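Local atomic coordinates of HMG-CoA Lyase (Bacillus subtilis subsp. subtilis, PDB entry 1YDO), a protein that belongs to the HMGL-like family and folds as a TIM barrel of parallel strands ringed by helices. Residues L42-I47 / G74-A79; V100-S105 / H122-V127. One frame throughout, in Å; residues are numbered along the deposited sequence.

Overall arrangement
Both contacts are buried parts of one TIM barrel, and they share its parallel sheet, in which strands 76-80 and 97-103 are neighbours. Contact 1 (42-47 with 74-79) lies within the sheet itself: two adjacent strands are joined by backbone hydrogen bonds, with side chains facing both the barrel interior and the surrounding helices. Contact 2 (100-105 with 122-127) lies between the sheet and the helical layer, where strand 97-103 meets helix 117-133 mainly through apolar side chains. The centres of contact 1 and contact 2 are about 21 Å apart. The segments of contact 1 both precede those of contact 2 in the sequence, and about 6 Å separates the nearest atoms of the two.

Contact 1. Residues L42-I47 / G74-A79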
loop_
_atom_site.group_PDB
_atom_site.type_symbol
_atom_site.label_atom_id
_atom_site.label_comp_id
_atom_site.label_asym_id
_atom_site.label_seq_id
_atom_site.Cartn_x
_atom_site.Cartn_y
_atom_site.Cartn_z
ATOM N N LEU A 42 -3.832 -21.376 4.193
ATOM C CA LEU A 42 -4.576 -20.588 5.164
ATOM C C LEU A 42 -5.160 -21.564 6.189
ATOM O O LEU A 42 -5.471 -22.701 5.854
ATOM C CB LEU A 42 -5.704 -19.828 4.459
ATOM C CG LEU A 42 -5.323 -18.589 3.653
ATOM C CD1 LEU A 42 -6.449 -18.214 2.725
ATOM C CD2 LEU A 42 -5.004 -17.442 4.604
ATOM N N SER A 43 -5.307 -21.115 7.431
ATOM C CA SER A 43 -5.845 -21.955 8.493
ATOM C C SER A 43 -7.159 -21.400 9.039
ATOM O O SER A 43 -7.645 -21.858 10.070
ATOM C CB SER A 43 -4.849 -22.054 9.645
ATOM O OG SER A 43 -4.760 -20.834 10.333
ATOM N N TYR A 44 -7.727 -20.407 8.362
ATOM C CA TYR A 44 -8.972 -19.799 8.806
ATOM C C TYR A 44 -9.666 -19.154 7.620
ATOM O O TYR A 44 -9.045 -18.411 6.872
ATOM C CB TYR A 44 -8.667 -18.763 9.872
ATOM C CG TYR A 44 -9.882 -18.126 10.475
ATOM C CD1 TYR A 44 -10.573 -17.123 9.801
ATOM C CD2 TYR A 44 -10.305 -18.479 11.755
ATOM C CE1 TYR A 44 -11.653 -16.476 10.391
ATOM C CE2 TYR A 44 -11.380 -17.838 12.356
ATOM C CZ TYR A 44 -12.049 -16.829 11.670
ATOM O OH TYR A 44 -13.082 -16.146 12.275
ATOM N N ILE A 45 -10.956 -19.436 7.450
ATOM C CA ILE A 45 -11.701 -18.894 6.325
ATOM C C ILE A 45 -13.169 -18.646 6.639
ATOM O O ILE A 45 -13.886 -19.589 6.947
ATOM C CB ILE A 45 -11.693 -19.868 5.159
ATOM C CG1 ILE A 45 -10.274 -20.265 4.793
ATOM C CG2 ILE A 45 -12.408 -19.251 3.989
ATOM C CD1 ILE A 45 -10.224 -21.196 3.601
ATOM N N GLU A 46 -13.629 -17.399 6.562
ATOM C CA GLU A 46 -15.046 -17.157 6.793
ATOM C C GLU A 46 -15.779 -17.532 5.512
ATOM O O GLU A 46 -15.923 -16.705 4.620
ATOM C CB GLU A 46 -15.318 -15.701 7.083
ATOM C CG GLU A 46 -14.807 -15.253 8.399
ATOM C CD GLU A 46 -15.451 -13.947 8.841
ATOM O OE1 GLU A 46 -15.011 -13.375 9.868
ATOM O OE2 GLU A 46 -16.402 -13.490 8.164
ATOM N N ILE A 47 -16.246 -18.770 5.417
ATOM C CA ILE A 47 -16.929 -19.222 4.216
ATOM C C ILE A 47 -18.153 -18.410 3.817
ATOM O O ILE A 47 -18.428 -18.259 2.630
ATOM C CB ILE A 47 -17.354 -20.678 4.352
ATOM C CG1 ILE A 47 -18.297 -20.825 5.545
ATOM C CG2 ILE A 47 -16.134 -21.561 4.536
ATOM C CD1 ILE A 47 -18.888 -22.208 5.678
ATOM N N GLY A 74 -7.185 -28.864 9.944
ATOM C CA GLY A 74 -6.319 -27.807 10.413
ATOM C C GLY A 74 -6.845 -26.458 9.959
ATOM O O GLY A 74 -6.236 -25.420 10.231
ATOM N N VAL A 75 -7.985 -26.474 9.270
ATOM C CA VAL A 75 -8.593 -25.256 8.773
ATOM C C VAL A 75 -9.789 -24.911 9.613
ATOM O O VAL A 75 -10.613 -25.764 9.893
ATOM C CB VAL A 75 -9.053 -25.415 7.327
ATOM C CG1 VAL A 75 -9.584 -24.083 6.815
ATOM C CG2 VAL A 75 -7.903 -25.889 6.458
ATOM N N THR A 76 -9.884 -23.654 10.021
ATOM C CA THR A 76 -11.007 -23.222 10.837
ATOM C C THR A 76 -12.003 -22.494 9.934
ATOM O O THR A 76 -11.723 -21.401 9.455
ATOM C CB THR A 76 -10.538 -22.278 11.963
ATOM O OG1 THR A 76 -9.469 -22.898 12.686
ATOM C CG2 THR A 76 -11.666 -21.989 12.930
ATOM N N TYR A 77 -13.161 -23.105 9.691
ATOM C CA TYR A 77 -14.190 -22.493 8.855
ATOM C C TYR A 77 -15.171 -21.717 9.727
ATOM O O TYR A 77 -15.868 -22.279 10.571
ATOM C CB TYR A 77 -14.908 -23.571 8.040
ATOM C CG TYR A 77 -13.996 -24.274 7.051
ATOM C CD1 TYR A 77 -13.836 -23.792 5.754
ATOM C CD2 TYR A 77 -13.247 -25.382 7.438
ATOM C CE1 TYR A 77 -12.945 -24.390 4.863
ATOM C CE2 TYR A 77 -12.353 -25.994 6.566
ATOM C CZ TYR A 77 -12.203 -25.492 5.279
ATOM O OH TYR A 77 -11.299 -26.073 4.437
ATOM N N ALA A 78 -15.206 -20.406 9.521
ATOM C CA ALA A 78 -16.071 -19.540 10.306
ATOM C C ALA A 78 -17.129 -18.862 9.448
ATOM O O ALA A 78 -17.017 -18.809 8.223
ATOM C CB ALA A 78 -15.227 -18.482 11.040
ATOM N N ALA A 79 -18.154 -18.337 10.104
ATOM C CA ALA A 79 -19.219 -17.640 9.409
ATOM C C ALA A 79 -19.723 -16.507 10.283
ATOM O O ALA A 79 -19.622 -16.549 11.508
ATOM C CB ALA A 79 -20.330 -18.587 9.108
#
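Tyr-44 and Ala-78 meet on the inner face of the TIM barrel, where strands 44-49 and 76-80 run side by side as the parallel pair of a beta-alpha-beta unit. Tyr-44 holds its CG anti to the backbone N (chi1 -176°), which lays the ring along the neighbouring strand: CD2 passes Thr-76 CB at 3.8 Å, and farther on CZ comes to 3.6 Å from Ala-78 CB. The small methyl of Ala-78 thus sits by the phenol end, whose OH is hydrogen-bonded to Glu-97, while Lys-10 makes a cation-pi contact with the ring. Glu-46, also on this face, extends its chain past Ala-78 to a salt bridge with Arg-15.

Ile-45 and Tyr-77 point to the other face, toward helix 27-38. Here Val-75 CG1 lies above one face of the Tyr-77 ring, displaced from its centre, and Ile-45 CD1 approaches CE1 of the ring at 4.4 Å. The phenol OH of Tyr-77 reaches Ser-38. Between the two layers the backbones are laced by Thr-76 N to Ser-43 O (2.9 Å), Ile-45 N to Thr-76 O (2.9 Å) and Ala-78 N to Ile-45 O (3.0 Å). Ile-47 is set nearly perpendicular to Tyr-77, and its CG2 meets the ring at the edge, 3.4 Å from CD1.

Contact 2. Residues V100-S105 / H122-V127; sequences VFMSAS and HILKQV
Leu-124 is the side chain of helix 117-133 that does most of the touching, fitting its forked end against Val-100, Phe-101 and Met-102 of strand 97-103. The helix runs nearly antiparallel to the strand, at 167° between the short axes, and the two axes come within 8.9 Å of each other. The CG of Leu-124 stands anti to its own carbonyl carbon (chi1 -53°), and from there the two methyls reach different residues of the strand. CD2 settles on Val-100, 3.4 Å from its CB, with the two side chains crossing at a slant. The same methyl lies 3.5 Å from Phe-101 O, so the backbone as well as the side chains of the strand forms the surface on which leucine rests. Phe-101, whose CB points to the other side of the sheet, packs on Tyr-141 of the neighbouring strand 137-143. CD1 of Leu-124 turns to the next residue on this side of the strand, Met-102, a selenomethionine, and lies 3.7 Å from SE. The Met-102 chain bends at its third torsion (chi3 -78°) and also touches Leu-162 of helix 156-169, while Leu-124 itself packs on Leu-166 of that helix.

Next along the helix, Lys-125 points away from the strand and lies against Phe-169. One turn on from Leu-124, Val-127 again faces the sheet. Its CG1 meets Val-100 CG1 at 3.7 Å, the two valines lying alongside each other with their side chains pointing opposite ways, so that Val-100 is shared between Leu-124 and Val-127. Strand 97-103, helix 117-133 (which follows the short helix 106-110) and the parallel strand 137-143 form a beta-alpha-beta crossover, and this apolar seam is the strand-to-helix packing characteristic of the TIM barrel.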
loop_
_atom_site.group_PDB
_atom_site.type_symbol
_atom_site.label_atom_id
_atom_site.label_comp_id
_atom_site.label_asym_id
_atom_site.label_seq_id
_atom_site.Cartn_x
_atom_site.Cartn_y
_atom_site.Cartn_z
ATOM N N VAL A 100 -19.459 -12.875 15.885
ATOM C CA VAL A 100 -20.490 -11.880 16.085
ATOM C C VAL A 100 -19.934 -10.527 15.640
ATOM O O VAL A 100 -18.746 -10.416 15.324
ATOM C CB VAL A 100 -20.902 -11.795 17.545
ATOM C CG1 VAL A 100 -21.625 -13.072 17.933
ATOM C CG2 VAL A 100 -19.671 -11.565 18.419
ATOM N N PHE A 101 -20.775 -9.499 15.612
ATOM C CA PHE A 101 -20.312 -8.192 15.191
ATOM C C PHE A 101 -21.187 -7.063 15.671
ATOM O O PHE A 101 -22.355 -7.255 16.009
ATOM C CB PHE A 101 -20.234 -8.106 13.668
ATOM C CG PHE A 101 -21.522 -8.421 12.978
ATOM C CD1 PHE A 101 -21.909 -9.744 12.782
ATOM C CD2 PHE A 101 -22.374 -7.406 12.556
ATOM C CE1 PHE A 101 -23.131 -10.057 12.178
ATOM C CE2 PHE A 101 -23.603 -7.705 11.951
ATOM C CZ PHE A 101 -23.980 -9.030 11.764
HETATM N N MSE A 102 -20.600 -5.872 15.695
HETATM C CA MSE A 102 -21.294 -4.659 16.094
HETATM C C MSE A 102 -20.377 -3.486 15.837
HETATM O O MSE A 102 -19.195 -3.658 15.564
HETATM C CB MSE A 102 -21.668 -4.711 17.575
HETATM C CG MSE A 102 -20.496 -4.584 18.517
HETATM SE SE MSE A 102 -21.086 -4.465 20.355
HETATM C CE MSE A 102 -21.647 -2.596 20.357
ATOM N N SER A 103 -20.926 -2.285 15.926
ATOM C CA SER A 103 -20.129 -1.099 15.697
ATOM C C SER A 103 -19.805 -0.357 16.992
ATOM O O SER A 103 -20.594 -0.355 17.942
ATOM C CB SER A 103 -20.860 -0.170 14.730
ATOM O OG SER A 103 -20.120 1.024 14.510
ATOM N N ALA A 104 -18.627 0.257 17.022
ATOM C CA ALA A 104 -18.189 1.030 18.179
ATOM C C ALA A 104 -18.984 2.336 18.186
ATOM O O ALA A 104 -19.358 2.849 19.242
ATOM C CB ALA A 104 -16.701 1.321 18.072
ATOM N N SER A 105 -19.224 2.861 16.986
ATOM C CA SER A 105 -19.985 4.090 16.793
ATOM C C SER A 105 -21.475 3.798 16.931
ATOM O O SER A 105 -21.996 2.852 16.325
ATOM C CB SER A 105 -19.709 4.675 15.408
ATOM O OG SER A 105 -20.867 5.288 14.880
ATOM N N HIS A 122 -26.035 -6.671 24.208
ATOM C CA HIS A 122 -26.887 -7.663 24.838
ATOM C C HIS A 122 -27.105 -8.874 23.928
ATOM O O HIS A 122 -27.141 -10.015 24.395
ATOM C CB HIS A 122 -28.229 -7.020 25.207
ATOM C CG HIS A 122 -29.105 -7.891 26.056
ATOM N ND1 HIS A 122 -30.152 -8.613 25.542
ATOM C CD2 HIS A 122 -29.069 -8.155 27.387
ATOM C CE1 HIS A 122 -30.736 -9.295 26.521
ATOM N NE2 HIS A 122 -30.096 -9.032 27.644
ATOM N N ILE A 123 -27.247 -8.623 22.630
ATOM C CA ILE A 123 -27.461 -9.699 21.675
ATOM C C ILE A 123 -26.242 -10.610 21.652
ATOM O O ILE A 123 -26.333 -11.806 21.945
ATOM C CB ILE A 123 -27.682 -9.157 20.240
ATOM C CG1 ILE A 123 -28.718 -8.035 20.246
ATOM C CG2 ILE A 123 -28.135 -10.290 19.326
ATOM C CD1 ILE A 123 -30.091 -8.440 20.761
ATOM N N LEU A 124 -25.102 -10.024 21.300
ATOM C CA LEU A 124 -23.845 -10.756 21.217
ATOM C C LEU A 124 -23.598 -11.531 22.493
ATOM O O LEU A 124 -23.162 -12.681 22.459
ATOM C CB LEU A 124 -22.681 -9.790 20.982
ATOM C CG LEU A 124 -22.816 -8.816 19.807
ATOM C CD1 LEU A 124 -21.484 -8.107 19.621
ATOM C CD2 LEU A 124 -23.219 -9.557 18.533
ATOM N N LYS A 125 -23.877 -10.887 23.621
ATOM C CA LYS A 125 -23.701 -11.515 24.925
ATOM C C LYS A 125 -24.308 -12.913 24.909
ATOM O O LYS A 125 -23.611 -13.903 25.113
ATOM C CB LYS A 125 -24.398 -10.683 26.011
ATOM C CG LYS A 125 -24.339 -11.269 27.429
ATOM C CD LYS A 125 -25.086 -10.375 28.430
ATOM C CE LYS A 125 -24.888 -10.850 29.861
ATOM N NZ LYS A 125 -25.310 -12.270 30.033
ATOM N N GLN A 126 -25.611 -12.991 24.663
ATOM C CA GLN A 126 -26.254 -14.289 24.667
ATOM C C GLN A 126 -25.915 -15.083 23.392
ATOM O O GLN A 126 -25.770 -16.309 23.429
ATOM C CB GLN A 126 -27.779 -14.148 24.895
ATOM C CG GLN A 126 -28.188 -13.555 26.309
ATOM C CD GLN A 126 -27.501 -14.255 27.533
ATOM O OE1 GLN A 126 -27.482 -15.494 27.646
ATOM N NE2 GLN A 126 -26.976 -13.453 28.455
ATOM N N VAL A 127 -25.744 -14.402 22.264
ATOM C CA VAL A 127 -25.392 -15.110 21.038
ATOM C C VAL A 127 -24.066 -15.849 21.214
ATOM O O VAL A 127 -23.849 -16.910 20.625
ATOM C CB VAL A 127 -25.257 -14.144 19.878
ATOM C CG1 VAL A 127 -24.767 -14.889 18.656
ATOM C CG2 VAL A 127 -26.593 -13.472 19.624
#